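Local coordinates for mandelate racemase / muconate lactonizing enzyme family protein (Agrobacterium tumefaciens, PDB 4DXK) that probably acts as a metal-dependent lyase or isomerase of the enolase superfamily, within its mandelate racemase subgroup, at residues L6-V11 / T40-V45; Q228-L233 / V259-I264; G322-C327 / D355-L360; I115-T120 / Q342-A347. All coordinates share one frame; numbering follows the deposited sequence. Where two conformers were deposited one is given.

Contact 1. Residues L6-V11 / T40-V45; sequences LETVRV and TVETYV
In the N-terminal capping domain of the enolase superfamily, T8 and R10 on the helix-facing side of strand 3-11 share the carboxylate of E42, from a helix that runs nearly antiparallel to the strand across one face of the sheet. The two oxygens are divided between them. T8 OG1 donates to E42 OE2 at 2.6 Å, on the anti lone pair, and is set there by its chi1 of 49°, which puts OG1 between the backbone N and the carbonyl carbon. R10 NE forms the salt bridge, its N-H reaching E42 OE1 at 2.8 Å with an angle of 160°. This oxygen lies close to the guanidinium plane but is met from above the carboxylate plane, the two flat groups standing at right angles. R10 NH2 adds a weak bond to E42 OE1 at 3.4 Å. Extended beyond CG, the E42 chain carries its charge out to the strand. Farther along the helix the contact turns apolar: V45 CG1 meets T8 CG2 tip to tip at 3.8 Å and lies 3.9 Å from L6 CD1. H46, one residue on, also hydrogen-bonds T8 OG1. In the sheet, strand 6-11 lies between strands 17-24 and 390-396, while L6 also packs on F87 of helix 79-99, and T43 on the helix pairs with T43 of a neighbouring subunit.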
loop_
_atom_site.group_PDB
_atom_site.type_symbol
_atom_site.label_atom_id
_atom_site.label_comp_id
_atom_site.label_asym_id
_atom_site.label_seq_id
_atom_site.Cartn_x
_atom_site.Cartn_y
_atom_site.Cartn_z
ATOM N N LEU A 6 -9.817 9.231 -49.213
ATOM C CA LEU A 6 -8.637 9.359 -48.370
ATOM C C LEU A 6 -7.425 9.400 -49.265
ATOM O O LEU A 6 -7.225 8.513 -50.106
ATOM C CB LEU A 6 -8.477 8.180 -47.417
ATOM C CG LEU A 6 -9.453 7.982 -46.272
ATOM C CD1 LEU A 6 -8.853 7.004 -45.254
ATOM C CD2 LEU A 6 -9.826 9.314 -45.624
ATOM N N GLU A 7 -6.607 10.423 -49.083
ATOM C CA GLU A 7 -5.417 10.623 -49.894
ATOM C C GLU A 7 -4.210 10.621 -48.968
ATOM O O GLU A 7 -4.226 11.274 -47.921
ATOM C CB GLU A 7 -5.523 11.954 -50.642
ATOM C CG GLU A 7 -4.255 12.375 -51.365
ATOM C CD GLU A 7 -4.382 13.741 -52.019
ATOM O OE1 GLU A 7 -5.374 14.458 -51.757
ATOM O OE2 GLU A 7 -3.484 14.106 -52.799
ATOM N N THR A 8 -3.171 9.883 -49.330
ATOM C CA THR A 8 -1.911 9.973 -48.613
ATOM C C THR A 8 -0.854 10.585 -49.517
ATOM O O THR A 8 -0.854 10.356 -50.731
ATOM C CB THR A 8 -1.443 8.607 -48.114
ATOM O OG1 THR A 8 -1.516 7.660 -49.188
ATOM C CG2 THR A 8 -2.318 8.133 -46.956
ATOM N N VAL A 9 0.047 11.362 -48.921
ATOM C CA VAL A 9 1.095 12.061 -49.654
ATOM C C VAL A 9 2.419 11.831 -48.946
ATOM O O VAL A 9 2.510 11.967 -47.718
ATOM C CB VAL A 9 0.820 13.578 -49.712
ATOM C CG1 VAL A 9 1.889 14.293 -50.530
ATOM C CG2 VAL A 9 -0.555 13.854 -50.289
ATOM N N ARG A 10 3.436 11.485 -49.731
ATOM C CA ARG A 10 4.801 11.364 -49.239
ATOM C C ARG A 10 5.733 12.150 -50.147
ATOM O O ARG A 10 5.419 12.392 -51.319
ATOM C CB ARG A 10 5.255 9.901 -49.181
ATOM C CG ARG A 10 4.533 9.091 -48.116
ATOM C CD ARG A 10 5.085 7.676 -47.955
ATOM N NE ARG A 10 4.800 6.827 -49.109
ATOM C CZ ARG A 10 5.700 6.466 -50.017
ATOM N NH1 ARG A 10 6.958 6.876 -49.911
ATOM N NH2 ARG A 10 5.340 5.693 -51.032
ATOM N N VAL A 11 6.884 12.539 -49.607
ATOM C CA VAL A 11 7.923 13.191 -50.398
ATOM C C VAL A 11 9.266 12.503 -50.181
ATOM O O VAL A 11 9.654 12.203 -49.048
ATOM C CB VAL A 11 8.022 14.707 -50.104
ATOM C CG1 VAL A 11 6.738 15.410 -50.509
ATOM C CG2 VAL A 11 8.332 14.968 -48.637
ATOM N N THR A 40 4.651 2.339 -44.118
ATOM C CA THR A 40 3.844 1.418 -43.333
ATOM C C THR A 40 2.516 2.056 -42.929
ATOM O O THR A 40 1.444 1.455 -43.076
ATOM C CB THR A 40 4.621 0.938 -42.105
ATOM O OG1 THR A 40 5.770 0.212 -42.556
ATOM C CG2 THR A 40 3.771 0.027 -41.236
ATOM N N VAL A 41 2.579 3.272 -42.403
ATOM C CA VAL A 41 1.374 3.972 -41.994
ATOM C C VAL A 41 0.470 4.237 -43.198
ATOM O O VAL A 41 -0.744 4.078 -43.120
ATOM C CB VAL A 41 1.706 5.277 -41.259
ATOM C CG1 VAL A 41 0.438 6.006 -40.883
ATOM C CG2 VAL A 41 2.533 4.975 -40.016
ATOM N N GLU A 42 1.068 4.584 -44.331
ATOM C CA GLU A 42 0.292 4.785 -45.548
ATOM C C GLU A 42 -0.485 3.526 -45.928
ATOM O O GLU A 42 -1.673 3.593 -46.265
ATOM C CB GLU A 42 1.183 5.219 -46.705
ATOM C CG GLU A 42 0.458 5.276 -48.047
ATOM C CD GLU A 42 1.323 5.872 -49.117
ATOM O OE1 GLU A 42 2.426 5.334 -49.361
ATOM O OE2 GLU A 42 0.903 6.888 -49.704
ATOM N N THR A 43 0.181 2.375 -45.887
ATOM C CA THR A 43 -0.504 1.129 -46.214
ATOM C C THR A 43 -1.697 0.927 -45.282
ATOM O O THR A 43 -2.784 0.532 -45.710
ATOM C CB THR A 43 0.447 -0.071 -46.120
ATOM O OG1 THR A 43 1.509 0.100 -47.062
ATOM C CG2 THR A 43 -0.284 -1.368 -46.432
ATOM N N TYR A 44 -1.489 1.204 -44.000
ATOM C CA TYR A 44 -2.541 1.072 -42.999
ATOM C C TYR A 44 -3.725 2.006 -43.266
ATOM O O TYR A 44 -4.887 1.610 -43.121
ATOM C CB TYR A 44 -1.969 1.328 -41.600
ATOM C CG TYR A 44 -3.028 1.499 -40.532
ATOM C CD1 TYR A 44 -3.632 0.396 -39.937
ATOM C CD2 TYR A 44 -3.443 2.760 -40.138
ATOM C CE1 TYR A 44 -4.605 0.552 -38.975
ATOM C CE2 TYR A 44 -4.425 2.927 -39.170
ATOM C CZ TYR A 44 -5.000 1.813 -38.592
ATOM O OH TYR A 44 -5.961 1.944 -37.617
ATOM N N VAL A 45 -3.440 3.247 -43.639
ATOM C CA VAL A 45 -4.511 4.196 -43.922
ATOM C C VAL A 45 -5.456 3.644 -44.987
ATOM O O VAL A 45 -6.675 3.714 -44.833
ATOM C CB VAL A 45 -3.941 5.563 -44.338
ATOM C CG1 VAL A 45 -5.030 6.472 -44.863
ATOM C CG2 VAL A 45 -3.233 6.218 -43.159
#

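Contact 2. Residues Q228-L233 / V259-I264; sequences QIAKAL and VSPAPI
A small apolar seam between neighbouring beta-alpha units of the C-terminal barrel brings A230 and K231, near the end of helix 223-232, against V259, S260 and P261, where the chain leaves helix 253-259 for strand 264-266. The CB of A230 sits on the backbone of S260, 4.1 Å from S260 CA. P261 lays its ring against the helix backbone at A230, with A230 CB also 4.2 Å from P261 CD. P261 CD is 3.1 Å from A230 O, and its CG follows at 3.3 Å from the same A230 O. That carbonyl meanwhile receives the N-H of L233. Toward the surface, the aliphatic base of K231 leans obliquely on V259, with K231 CG 4.1 Å from V259 CB. The loop braces itself: S260 OG, anti to its own backbone N (chi1 -177°), bonds A262 O at 2.7 Å in the carbonyl plane, on a lone pair. H241 of strand 240-242 packs against S260, P261 and A262, and K231 also packs on P261 of another subunit. Successive beta-alpha units packed side by side, with a helix touching the loop that leads into a later strand, are what a TIM-type barrel is built from.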
loop_
_atom_site.group_PDB
_atom_site.type_symbol
_atom_site.label_atom_id
_atom_site.label_comp_id
_atom_site.label_asym_id
_atom_site.label_seq_id
_atom_site.Cartn_x
_atom_site.Cartn_y
_atom_site.Cartn_z
ATOM N N GLN A 228 21.949 6.980 -11.899
ATOM C CA GLN A 228 23.304 7.485 -11.706
ATOM C C GLN A 228 23.490 8.827 -12.420
ATOM O O GLN A 228 24.029 9.784 -11.854
ATOM C CB GLN A 228 24.284 6.451 -12.257
ATOM C CG GLN A 228 25.747 6.819 -12.139
ATOM C CD GLN A 228 26.637 5.792 -12.804
ATOM O OE1 GLN A 228 26.169 4.757 -13.275
ATOM N NE2 GLN A 228 27.933 6.071 -12.842
ATOM N N ILE A 229 23.039 8.888 -13.667
ATOM C CA ILE A 229 23.111 10.115 -14.455
ATOM C C ILE A 229 22.256 11.225 -13.844
ATOM O O ILE A 229 22.695 12.381 -13.750
ATOM C CB ILE A 229 22.699 9.856 -15.926
ATOM C CG1 ILE A 229 23.706 8.931 -16.618
ATOM C CG2 ILE A 229 22.524 11.171 -16.683
ATOM C CD1 ILE A 229 23.205 8.359 -17.930
ATOM N N ALA A 230 21.043 10.872 -13.422
ATOM C CA ALA A 230 20.131 11.843 -12.823
ATOM C C ALA A 230 20.793 12.521 -11.627
ATOM O O ALA A 230 20.773 13.750 -11.512
ATOM C CB ALA A 230 18.834 11.177 -12.400
ATOM N N LYS A 231 21.366 11.725 -10.731
ATOM C CA LYS A 231 22.035 12.281 -9.554
ATOM C C LYS A 231 23.187 13.199 -9.948
ATOM O O LYS A 231 23.363 14.285 -9.373
ATOM C CB LYS A 231 22.536 11.170 -8.632
ATOM C CG LYS A 231 21.419 10.352 -8.014
ATOM C CD LYS A 231 21.909 9.475 -6.870
ATOM C CE LYS A 231 22.916 8.449 -7.339
ATOM N NZ LYS A 231 23.549 7.723 -6.190
ATOM N N ALA A 232 23.956 12.787 -10.950
ATOM C CA ALA A 232 25.105 13.567 -11.397
ATOM C C ALA A 232 24.703 14.915 -12.000
ATOM O O ALA A 232 25.522 15.839 -12.066
ATOM C CB ALA A 232 25.929 12.765 -12.399
ATOM N N LEU A 233 23.457 15.033 -12.448
ATOM C CA LEU A 233 22.994 16.278 -13.057
ATOM C C LEU A 233 22.572 17.329 -12.040
ATOM O O LEU A 233 22.318 18.476 -12.409
ATOM C CB LEU A 233 21.843 16.006 -14.029
ATOM C CG LEU A 233 22.295 15.435 -15.371
ATOM C CD1 LEU A 233 21.144 14.773 -16.103
ATOM C CD2 LEU A 233 22.910 16.536 -16.232
ATOM N N VAL A 259 15.130 9.707 -6.870
ATOM C CA VAL A 259 16.477 10.267 -6.845
ATOM C C VAL A 259 16.698 11.427 -7.816
ATOM O O VAL A 259 17.709 12.115 -7.727
ATOM C CB VAL A 259 17.556 9.196 -7.110
ATOM C CG1 VAL A 259 17.454 8.066 -6.101
ATOM C CG2 VAL A 259 17.447 8.659 -8.528
ATOM N N SER A 260 15.774 11.653 -8.745
ATOM C CA SER A 260 16.000 12.666 -9.774
ATOM C C SER A 260 15.843 14.086 -9.246
ATOM O O SER A 260 14.867 14.396 -8.570
ATOM C CB SER A 260 15.068 12.454 -10.961
ATOM O OG SER A 260 15.354 13.401 -11.981
ATOM N N PRO A 261 16.806 14.966 -9.562
ATOM C CA PRO A 261 16.709 16.367 -9.134
ATOM C C PRO A 261 15.781 17.192 -10.019
ATOM O O PRO A 261 15.554 18.368 -9.729
ATOM C CB PRO A 261 18.147 16.870 -9.288
ATOM C CG PRO A 261 18.677 16.071 -10.442
ATOM C CD PRO A 261 18.084 14.686 -10.237
ATOM N N ALA A 262 15.261 16.590 -11.086
ATOM C CA ALA A 262 14.344 17.272 -11.993
ATOM C C ALA A 262 13.140 16.371 -12.228
ATOM O O ALA A 262 13.270 15.140 -12.174
ATOM C CB ALA A 262 15.037 17.566 -13.315
ATOM N N PRO A 263 11.975 16.967 -12.525
ATOM C CA PRO A 263 10.808 16.140 -12.834
ATOM C C PRO A 263 11.028 15.320 -14.094
ATOM O O PRO A 263 11.769 15.722 -15.008
ATOM C CB PRO A 263 9.693 17.167 -13.070
ATOM C CG PRO A 263 10.405 18.436 -13.414
ATOM C CD PRO A 263 11.669 18.406 -12.598
ATOM N N ILE A 264 10.370 14.167 -14.134
ATOM C CA ILE A 264 10.342 13.336 -15.322
ATOM C C ILE A 264 9.445 13.978 -16.365
ATOM O O ILE A 264 8.306 14.364 -16.071
ATOM C CB ILE A 264 9.773 11.949 -14.983
ATOM C CG1 ILE A 264 10.676 11.235 -13.978
ATOM C CG2 ILE A 264 9.598 11.099 -16.237
ATOM C CD1 ILE A 264 10.040 10.005 -13.369
#

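Contact 3. Residues G322-C327 / D355-L360; sequences GPVVLC and DLVTAL
P323 O accepts the N-H of C327 at 2.9 Å, in the opening turns of helix 323-335, while the same proline turns its ring out to meet V357 and L360. One residue earlier, G322 O takes the N-H of L326 at 3.1 Å, and G322 itself stands at the N-cap. The amides of V324 and V325, at the start of the helix, are bound by the two carboxylate oxygens of E33, on strand 30-35, a negative group that the helix end would probably favour. Across the contact everything is apolar, and P323 carries most of it. Its CB approaches L360 CD2 at 3.8 Å, the closest pair here, and its CG lies 4.0 Å from V357 CG1. The two V357 methyls thus flank the ring differently: CG1 faces P323 CG, whereas V357 CG2 is 4.0 Å from P323 CB. The chi1 of V357, -67°, sends CG1 anti to the carbonyl carbon and leaves CG2 between the backbone N and that carbon, and both methyls are then turned to the proline. At the other end of the ring, L356 CD1 stands 4.2 Å from P323 CD. In the fold, helix 323-335 is one of the outer helices of the barrel domain, and segment 355-360 passes along its start after the short helix 353-356. V324 also packs on W19 and L31 of the capping domain's sheet, and L356 on W19. Y353 covers P323 and L360 from the short helix, and M378 lies against V357.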
loop_
_atom_site.group_PDB
_atom_site.type_symbol
_atom_site.label_atom_id
_atom_site.label_comp_id
_atom_site.label_asym_id
_atom_site.label_seq_id
_atom_site.Cartn_x
_atom_site.Cartn_y
_atom_site.Cartn_z
ATOM N N GLY A 322 7.008 17.370 -38.419
ATOM C CA GLY A 322 6.484 18.094 -39.567
ATOM C C GLY A 322 5.736 19.369 -39.203
ATOM O O GLY A 322 5.420 19.619 -38.027
ATOM N N PRO A 323 5.419 20.186 -40.215
ATOM C CA PRO A 323 4.802 21.495 -39.964
ATOM C C PRO A 323 3.355 21.384 -39.485
ATOM O O PRO A 323 2.900 22.227 -38.713
ATOM C CB PRO A 323 4.868 22.190 -41.332
ATOM C CG PRO A 323 4.966 21.069 -42.327
ATOM C CD PRO A 323 5.749 19.990 -41.640
ATOM N N VAL A 324 2.626 20.370 -39.939
ATOM C CA VAL A 324 1.233 20.228 -39.510
ATOM C C VAL A 324 1.167 19.851 -38.027
ATOM O O VAL A 324 0.360 20.395 -37.277
ATOM C CB VAL A 324 0.454 19.223 -40.386
ATOM C CG1 VAL A 324 -0.934 18.975 -39.827
ATOM C CG2 VAL A 324 0.386 19.713 -41.819
ATOM N N VAL A 325 2.028 18.933 -37.599
ATOM C CA VAL A 325 2.092 18.595 -36.179
ATOM C C VAL A 325 2.494 19.809 -35.347
ATOM O O VAL A 325 1.905 20.051 -34.300
ATOM C CB VAL A 325 2.993 17.367 -35.897
ATOM C CG1 VAL A 325 3.297 17.218 -34.403
ATOM C CG2 VAL A 325 2.310 16.124 -36.406
ATOM N N LEU A 326 3.469 20.587 -35.802
ATOM C CA LEU A 326 3.810 21.804 -35.075
ATOM C C LEU A 326 2.593 22.724 -34.955
ATOM O O LEU A 326 2.289 23.246 -33.875
ATOM C CB LEU A 326 4.981 22.529 -35.738
ATOM C CG LEU A 326 5.308 23.901 -35.139
ATOM C CD1 LEU A 326 5.756 23.799 -33.681
ATOM C CD2 LEU A 326 6.367 24.620 -35.962
ATOM N N CYS A 327 1.877 22.908 -36.057
ATOM C CA CYS A 327 0.741 23.807 -36.055
ATOM C C CYS A 327 -0.402 23.312 -35.160
ATOM O O CYS A 327 -0.911 24.050 -34.313
ATOM C CB CYS A 327 0.252 24.033 -37.483
ATOM S SG CYS A 327 -1.141 25.137 -37.551
ATOM N N ASP A 355 8.028 25.291 -47.766
ATOM C CA ASP A 355 7.784 24.780 -49.109
ATOM C C ASP A 355 6.705 23.708 -49.127
ATOM O O ASP A 355 6.182 23.365 -50.187
ATOM C CB ASP A 355 9.071 24.212 -49.700
ATOM C CG ASP A 355 10.123 25.262 -49.877
ATOM O OD1 ASP A 355 9.727 26.426 -50.065
ATOM O OD2 ASP A 355 11.326 24.930 -49.813
ATOM N N LEU A 356 6.387 23.180 -47.951
ATOM C CA LEU A 356 5.426 22.094 -47.835
ATOM C C LEU A 356 4.000 22.604 -47.653
ATOM O O LEU A 356 3.041 21.974 -48.120
ATOM C CB LEU A 356 5.795 21.196 -46.656
ATOM C CG LEU A 356 7.009 20.286 -46.829
ATOM C CD1 LEU A 356 7.397 19.667 -45.497
ATOM C CD2 LEU A 356 6.705 19.201 -47.853
ATOM N N VAL A 357 3.856 23.726 -46.952
ATOM C CA VAL A 357 2.537 24.222 -46.571
ATOM C C VAL A 357 2.388 25.709 -46.866
ATOM O O VAL A 357 3.377 26.401 -47.096
ATOM C CB VAL A 357 2.243 23.957 -45.085
ATOM C CG1 VAL A 357 2.115 22.453 -44.817
ATOM C CG2 VAL A 357 3.337 24.566 -44.219
ATOM N N THR A 358 1.151 26.197 -46.844
ATOM C CA THR A 358 0.848 27.562 -47.276
ATOM C C THR A 358 1.118 28.626 -46.219
ATOM O O THR A 358 1.253 29.807 -46.542
ATOM C CB THR A 358 -0.619 27.696 -47.687
ATOM O OG1 THR A 358 -1.452 27.236 -46.614
ATOM C CG2 THR A 358 -0.905 26.886 -48.945
ATOM N N ALA A 359 1.178 28.214 -44.960
ATOM C CA ALA A 359 1.405 29.139 -43.858
ATOM C C ALA A 359 1.952 28.354 -42.687
ATOM O O ALA A 359 1.759 27.141 -42.602
ATOM C CB ALA A 359 0.112 29.840 -43.466
ATOM N N LEU A 360 2.625 29.051 -41.780
ATOM C CA LEU A 360 3.271 28.421 -40.638
ATOM C C LEU A 360 2.961 29.172 -39.360
ATOM O O LEU A 360 2.666 30.364 -39.399
ATOM C CB LEU A 360 4.790 28.404 -40.840
ATOM C CG LEU A 360 5.329 27.453 -41.905
ATOM C CD1 LEU A 360 6.798 27.729 -42.187
ATOM C CD2 LEU A 360 5.136 26.013 -41.463
#

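Contact 4. Residues I115-T120 / Q342-A347; sequences IRTYNT and QESVRA
T117 OG1 donates to Q342 O at 2.6 Å in the carbonyl plane, a side-chain bond added to the two backbone bonds that join these segments side by side. Its chi1 of -166° holds OG1 anti to the backbone N, where the Q342 carbonyl can receive it. The backbone adds Q342 N to R116 O at 2.9 Å, with an N-H...O angle of 168°, and S344 N to Y118 O at 3.0 Å, nearly along the C=O axis. Water 1 extends the pairing past the strands: it accepts from T120 N at 2.8 Å and donates to S344 O at 2.6 Å. Between these bonds Y118 N is buried without a partner. The side chain of Q342 folds back, its NE2 bonding E343 O, while its OE1 is taken by S333. E343 crosses one face of the Y118 ring, with a CH-pi contact from its CG 3.8 Å from the ring centroid, and the carboxylate and ring planes are 27° apart. Y118 OH is held by K172, and E343 OE1 accepts from the N of the modified residue at position 319. At the start of the strand, I115 CG2 packs on Q342 CB. Strand 115-118 is flanked by 342-343 and lies beside K172's strand 170-173, as when the first and last strands close an enolase-family barrel. E343 points into the mouth of that barrel, its side chain about 3 Å from a phosphate probably taken up from the crystallisation liquor and about 6 Å from a sodium ion.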
loop_
_atom_site.group_PDB
_atom_site.type_symbol
_atom_site.label_atom_id
_atom_site.label_comp_id
_atom_site.label_asym_id
_atom_site.label_seq_id
_atom_site.Cartn_x
_atom_site.Cartn_y
_atom_site.Cartn_z
ATOM N N ILE A 115 2.385 31.294 -26.822
ATOM C CA ILE A 115 2.969 30.514 -25.747
ATOM C C ILE A 115 4.473 30.459 -25.924
ATOM O O ILE A 115 4.983 30.466 -27.043
ATOM C CB ILE A 115 2.373 29.077 -25.673
ATOM C CG1 ILE A 115 2.792 28.373 -24.373
ATOM C CG2 ILE A 115 2.762 28.267 -26.899
ATOM C CD1 ILE A 115 2.150 27.011 -24.186
ATOM N N ARG A 116 5.187 30.402 -24.805
ATOM C CA ARG A 116 6.635 30.284 -24.838
ATOM C C ARG A 116 7.044 29.044 -25.614
ATOM O O ARG A 116 6.398 28.001 -25.526
ATOM C CB ARG A 116 7.191 30.217 -23.414
ATOM C CG ARG A 116 8.703 30.296 -23.324
ATOM C CD ARG A 116 9.174 30.592 -21.894
ATOM N NE ARG A 116 9.129 29.411 -21.034
ATOM C CZ ARG A 116 10.198 28.783 -20.543
ATOM N NH1 ARG A 116 11.428 29.220 -20.800
ATOM N NH2 ARG A 116 10.041 27.715 -19.772
ATOM N N THR A 117 8.112 29.171 -26.390
ATOM C CA THR A 117 8.676 28.032 -27.110
ATOM C C THR A 117 10.031 27.622 -26.527
ATOM O O THR A 117 10.589 28.321 -25.677
ATOM C CB THR A 117 8.808 28.327 -28.614
ATOM O OG1 THR A 117 9.050 27.113 -29.336
ATOM C CG2 THR A 117 9.952 29.294 -28.871
ATOM N N TYR A 118 10.536 26.467 -26.951
ATOM C CA TYR A 118 11.916 26.082 -26.678
ATOM C C TYR A 118 12.488 25.426 -27.914
ATOM O O TYR A 118 11.738 24.921 -28.755
ATOM C CB TYR A 118 12.037 25.160 -25.458
ATOM C CG TYR A 118 11.583 23.719 -25.624
ATOM C CD1 TYR A 118 12.471 22.730 -26.052
ATOM C CD2 TYR A 118 10.299 23.331 -25.277
ATOM C CE1 TYR A 118 12.074 21.407 -26.162
ATOM C CE2 TYR A 118 9.886 22.010 -25.392
ATOM C CZ TYR A 118 10.780 21.049 -25.831
ATOM O OH TYR A 118 10.373 19.742 -25.943
ATOM N N ASN A 119 13.813 25.443 -28.020
ATOM C CA ASN A 119 14.504 24.836 -29.151
ATOM C C ASN A 119 15.414 23.700 -28.704
ATOM O O ASN A 119 15.833 23.648 -27.552
ATOM C CB ASN A 119 15.345 25.874 -29.908
ATOM C CG ASN A 119 14.501 26.877 -30.681
ATOM O OD1 ASN A 119 13.306 26.682 -30.903
ATOM N ND2 ASN A 119 15.135 27.965 -31.102
ATOM N N THR A 120 15.755 22.806 -29.626
ATOM C CA THR A 120 16.651 21.703 -29.294
ATOM C C THR A 120 18.069 21.943 -29.805
ATOM O O THR A 120 18.309 22.850 -30.605
ATOM C CB THR A 120 16.133 20.374 -29.853
ATOM O OG1 THR A 120 16.269 20.366 -31.279
ATOM C CG2 THR A 120 14.676 20.183 -29.478
ATOM N N GLN A 342 5.604 25.197 -25.946
ATOM C CA GLN A 342 5.441 24.521 -27.232
ATOM C C GLN A 342 6.772 24.464 -27.958
ATOM O O GLN A 342 7.237 25.479 -28.481
ATOM C CB GLN A 342 4.405 25.220 -28.118
ATOM C CG GLN A 342 4.285 24.567 -29.496
ATOM C CD GLN A 342 3.943 23.094 -29.382
ATOM O OE1 GLN A 342 2.910 22.730 -28.816
ATOM N NE2 GLN A 342 4.827 22.229 -29.897
ATOM N N GLU A 343 7.386 23.282 -27.972
ATOM C CA GLU A 343 8.621 23.025 -28.702
ATOM C C GLU A 343 8.524 23.448 -30.165
ATOM O O GLU A 343 7.477 23.258 -30.796
ATOM C CB GLU A 343 8.917 21.527 -28.661
ATOM C CG GLU A 343 10.260 21.167 -29.244
ATOM C CD GLU A 343 10.523 19.684 -29.252
ATOM O OE1 GLU A 343 9.573 18.895 -29.434
ATOM O OE2 GLU A 343 11.694 19.302 -29.073
ATOM N N SER A 344 9.603 23.997 -30.708
ATOM C CA SER A 344 9.619 24.276 -32.135
ATOM C C SER A 344 11.023 24.183 -32.696
ATOM O O SER A 344 11.995 24.110 -31.949
ATOM C CB SER A 344 9.002 25.646 -32.436
ATOM O OG SER A 344 9.807 26.700 -31.937
ATOM N N VAL A 345 11.102 24.176 -34.023
ATOM C CA VAL A 345 12.353 24.109 -34.763
ATOM C C VAL A 345 13.000 25.487 -34.811
ATOM O O VAL A 345 12.328 26.486 -35.079
ATOM C CB VAL A 345 12.090 23.646 -36.213
ATOM C CG1 VAL A 345 13.347 23.771 -37.070
ATOM C CG2 VAL A 345 11.536 22.221 -36.243
ATOM N N ARG A 346 14.296 25.554 -34.540
ATOM C CA ARG A 346 15.003 26.816 -34.689
ATOM C C ARG A 346 14.946 27.277 -36.146
ATOM O O ARG A 346 15.307 26.529 -37.053
ATOM C CB ARG A 346 16.445 26.691 -34.196
ATOM C CG ARG A 346 17.131 25.400 -34.587
ATOM C CD ARG A 346 18.459 25.246 -33.862
ATOM N NE ARG A 346 19.258 24.167 -34.431
ATOM C CZ ARG A 346 20.132 24.328 -35.420
ATOM N NH1 ARG A 346 20.815 23.288 -35.882
ATOM N NH2 ARG A 346 20.326 25.529 -35.951
ATOM N N ALA A 347 14.451 28.496 -36.351
ATOM C CA ALA A 347 14.313 29.090 -37.682
ATOM C C ALA A 347 13.577 28.195 -38.685
ATOM O O ALA A 347 14.022 28.035 -39.821
ATOM C CB ALA A 347 15.683 29.499 -38.229
HETATM O O HOH W 1 14.402 23.127 -32.047
#

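Overall arrangement
Contact 1 belongs to the capping domain, and contacts 2 and 3 to the barrel domain, which contact 4 closes by joining strand 115-118 to strand 342-343. Contact 1 precedes the others; contact 2 is nested in the long loop spanned by contact 4, and contacts 3 and 4 alternate along the chain. The latter two touch: L326 CD1 lies 3.4 Å from E343 O, placing helix 323-335 behind the strand that carries E343. Contact 3, where cap and barrel meet, has its centre about 18 Å from that of contact 1, whereas contact 2 is remote, about 40 Å from contact 1 between centres, at the far side of the barrel.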